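Local coordinates for DUF4595 domain-containing protein (Bacteroides vulgatus, PDB 3TZG) that is of unknown function but folds into a porin-like beta barrel, consistent with membership of a barrel family related to outer-membrane proteins, at residues L84-E89 against R119-V124. Residues are numbered along the deposited sequence; the frame is centred on the assembly and turned at random.
Sequences LKVGEE and RFLKKV
Leu-84 reaches between Leu-121 and Lys-122 with one branch: its CD2 lies 4.0 Å from CB of Leu-121 and 4.1 Å from CB of Lys-122. Its other methyl, CD1, rests against the Lys-122 chain, 4.1 Å from CD. The two leucines run past each other in opposite senses, whereas Val-86 meets Leu-121 nearly at a right angle, Val-86 CG2 standing 4.2 Å from CD2 of Leu-121. In Leu-121, chi1 (-60°) and chi2 (164°) together carry CD2 to Val-86.

Two neighbours in sequence can face the same way because Leu-121 and Lys-122 form a classic beta bulge opposite Tyr-112. Strands 90-102 and 105-114 separate the two segments in the sheet order, and contact across them is consistent with the inward-curving side of a barrel wall; both leucines also touch Ala-93 of strand 90-102. The turn after strand 74-85 is closed by Val-86 N bonding to Glu-89 O (3.1 Å). Further out, Lys-122 NZ forms a salt bridge with Glu-145, which Val-86 also touches. The lysine thus gives its methylenes to an apolar cluster and its charge to strand 136-145; between the two segments the meetings are all carbon to carbon, so the contact rests on van der Waals packing.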
ATOM      1  N   LEU A  84       6.601  10.379  11.785  1.00 74.84           N
ATOM      2  CA  LEU A  84       5.366  10.965  11.295  1.00 73.79           C
ATOM      3  C   LEU A  84       5.509  12.469  11.181  1.00 83.60           C
ATOM      4  O   LEU A  84       5.823  13.138  12.168  1.00 85.61           O
ATOM      5  CB  LEU A  84       4.170  10.599  12.214  1.00 72.66           C
ATOM      6  CG  LEU A  84       2.768  11.015  11.740  1.00 74.41           C
ATOM      7  CD1 LEU A  84       2.227  10.040  10.751  1.00 71.90           C
ATOM      8  CD2 LEU A  84       1.821  11.096  12.886  1.00 74.99           C
ATOM      9  N   LYS A  85       5.282  13.003   9.973  1.00 83.15           N
ATOM     10  CA  LYS A  85       5.302  14.450   9.744  1.00 85.94           C
ATOM     11  C   LYS A  85       3.940  14.979  10.149  1.00 92.59           C
ATOM     12  O   LYS A  85       2.947  14.622   9.505  1.00 91.10           O
ATOM     13  CB  LYS A  85       5.664  14.797   8.283  1.00 87.65           C
ATOM     14  N   VAL A  86       3.864  15.726  11.273  1.00 92.23           N
ATOM     15  CA  VAL A  86       2.576  16.246  11.727  1.00 92.95           C
ATOM     16  C   VAL A  86       2.490  17.682  11.159  1.00100.26           C
ATOM     17  O   VAL A  86       2.149  17.824   9.978  1.00100.25           O
ATOM     18  CB  VAL A  86       2.304  16.134  13.264  1.00 97.85           C
ATOM     19  CG1 VAL A  86       0.865  16.527  13.596  1.00 97.21           C
ATOM     20  CG2 VAL A  86       2.556  14.714  13.764  1.00 96.56           C
ATOM     21  N   GLY A  87       2.834  18.701  11.941  1.00 98.57           N
ATOM     22  CA  GLY A  87       2.780  20.072  11.448  1.00 99.93           C
ATOM     23  C   GLY A  87       3.951  20.383  10.546  1.00103.93           C
ATOM     24  O   GLY A  87       3.981  19.966   9.386  1.00 99.83           O
ATOM     25  N   GLU A  88       4.924  21.116  11.093  1.00105.28           N
ATOM     26  CA  GLU A  88       6.156  21.464  10.396  1.00107.22           C
ATOM     27  C   GLU A  88       7.209  20.397  10.703  1.00110.86           C
ATOM     28  O   GLU A  88       7.932  19.970   9.799  1.00109.83           O
ATOM     29  CB  GLU A  88       6.634  22.875  10.800  1.00111.93           C
ATOM     30  N   GLU A  89       7.251  19.944  11.984  1.00107.11           N
ATOM     31  CA  GLU A  89       8.184  18.949  12.522  1.00106.12           C
ATOM     32  C   GLU A  89       7.692  17.497  12.275  1.00103.76           C
ATOM     33  O   GLU A  89       6.533  17.267  11.902  1.00100.83           O
ATOM     34  CB  GLU A  89       8.399  19.185  14.032  1.00109.50           C
ATOM     35  N   ARG A 119       1.583  10.988  23.608  1.00 66.73           N
ATOM     36  CA  ARG A 119       0.755  12.076  23.090  1.00 66.41           C
ATOM     37  C   ARG A 119       0.122  11.647  21.787  1.00 70.48           C
ATOM     38  O   ARG A 119       0.812  11.126  20.911  1.00 69.50           O
ATOM     39  CB  ARG A 119       1.627  13.335  22.916  1.00 67.71           C
ATOM     40  CG  ARG A 119       1.190  14.396  21.901  1.00 73.81           C
ATOM     41  CD  ARG A 119       2.159  15.566  21.932  1.00 95.80           C
ATOM     42  NE  ARG A 119       3.562  15.142  21.783  1.00118.32           N
ATOM     43  CZ  ARG A 119       4.298  15.279  20.679  1.00132.49           C
ATOM     44  NH1 ARG A 119       3.802  15.887  19.607  1.00111.91           N
ATOM     45  NH2 ARG A 119       5.554  14.853  20.657  1.00123.25           N
ATOM     46  N   PHE A 120      -1.207  11.802  21.694  1.00 67.52           N
ATOM     47  CA  PHE A 120      -1.973  11.466  20.497  1.00 65.24           C
ATOM     48  C   PHE A 120      -1.603  12.419  19.357  1.00 68.33           C
ATOM     49  O   PHE A 120      -1.614  13.640  19.537  1.00 68.98           O
ATOM     50  CB  PHE A 120      -3.481  11.517  20.789  1.00 66.97           C
ATOM     51  CG  PHE A 120      -4.317  11.271  19.556  1.00 67.43           C
ATOM     52  CD1 PHE A 120      -4.509   9.976  19.071  1.00 69.19           C
ATOM     53  CD2 PHE A 120      -4.881  12.336  18.852  1.00 69.04           C
ATOM     54  CE1 PHE A 120      -5.247   9.753  17.912  1.00 68.56           C
ATOM     55  CE2 PHE A 120      -5.627  12.107  17.697  1.00 70.59           C
ATOM     56  CZ  PHE A 120      -5.812  10.819  17.240  1.00 67.62           C
ATOM     57  N   LEU A 121      -1.320  11.870  18.185  1.00 63.75           N
ATOM     58  CA  LEU A 121      -0.886  12.678  17.048  1.00 63.32           C
ATOM     59  C   LEU A 121      -1.855  12.661  15.864  1.00 66.57           C
ATOM     60  O   LEU A 121      -2.008  13.702  15.201  1.00 67.24           O
ATOM     61  CB  LEU A 121       0.487  12.163  16.543  1.00 62.45           C
ATOM     62  CG  LEU A 121       1.673  12.177  17.515  1.00 66.58           C
ATOM     63  CD1 LEU A 121       2.795  11.313  17.003  1.00 65.94           C
ATOM     64  CD2 LEU A 121       2.175  13.562  17.742  1.00 67.78           C
ATOM     65  N   LYS A 122      -2.422  11.469  15.545  1.00 60.70           N
ATOM     66  CA  LYS A 122      -3.239  11.274  14.345  1.00 58.63           C
ATOM     67  C   LYS A 122      -4.094   9.999  14.385  1.00 63.48           C
ATOM     68  O   LYS A 122      -3.662   8.956  14.892  1.00 63.82           O
ATOM     69  CB  LYS A 122      -2.274  11.166  13.151  1.00 58.50           C
ATOM     70  CG  LYS A 122      -2.833  11.485  11.796  1.00 60.78           C
ATOM     71  CD  LYS A 122      -1.712  11.329  10.754  1.00 64.94           C
ATOM     72  CE  LYS A 122      -2.181  11.295   9.309  1.00 69.82           C
ATOM     73  NZ  LYS A 122      -2.868  12.552   8.898  1.00 80.73           N
ATOM     74  N   LYS A 123      -5.299  10.087  13.800  1.00 59.07           N
ATOM     75  CA  LYS A 123      -6.220   8.969  13.596  1.00 56.45           C
ATOM     76  C   LYS A 123      -6.528   8.872  12.107  1.00 55.43           C
ATOM     77  O   LYS A 123      -6.836   9.884  11.480  1.00 56.94           O
ATOM     78  CB  LYS A 123      -7.501   9.134  14.433  1.00 59.38           C
ATOM     79  CG  LYS A 123      -8.292   7.850  14.604  1.00 62.48           C
ATOM     80  CD  LYS A 123      -9.576   8.083  15.352  1.00 66.04           C
ATOM     81  CE  LYS A 123     -10.299   6.768  15.578  1.00 87.14           C
ATOM     82  NZ  LYS A 123     -11.651   6.938  16.205  1.00105.73           N
ATOM     83  N   VAL A 124      -6.381   7.682  11.526  1.00 47.54           N
ATOM     84  CA  VAL A 124      -6.694   7.437  10.107  1.00 44.75           C
ATOM     85  C   VAL A 124      -7.697   6.286  10.038  1.00 48.72           C
ATOM     86  O   VAL A 124      -7.496   5.253  10.690  1.00 49.74           O
ATOM     87  CB  VAL A 124      -5.459   7.166   9.233  1.00 46.81           C
ATOM     88  CG1 VAL A 124      -5.847   7.132   7.765  1.00 44.92           C
ATOM     89  CG2 VAL A 124      -4.359   8.211   9.475  1.00 47.44           C
TER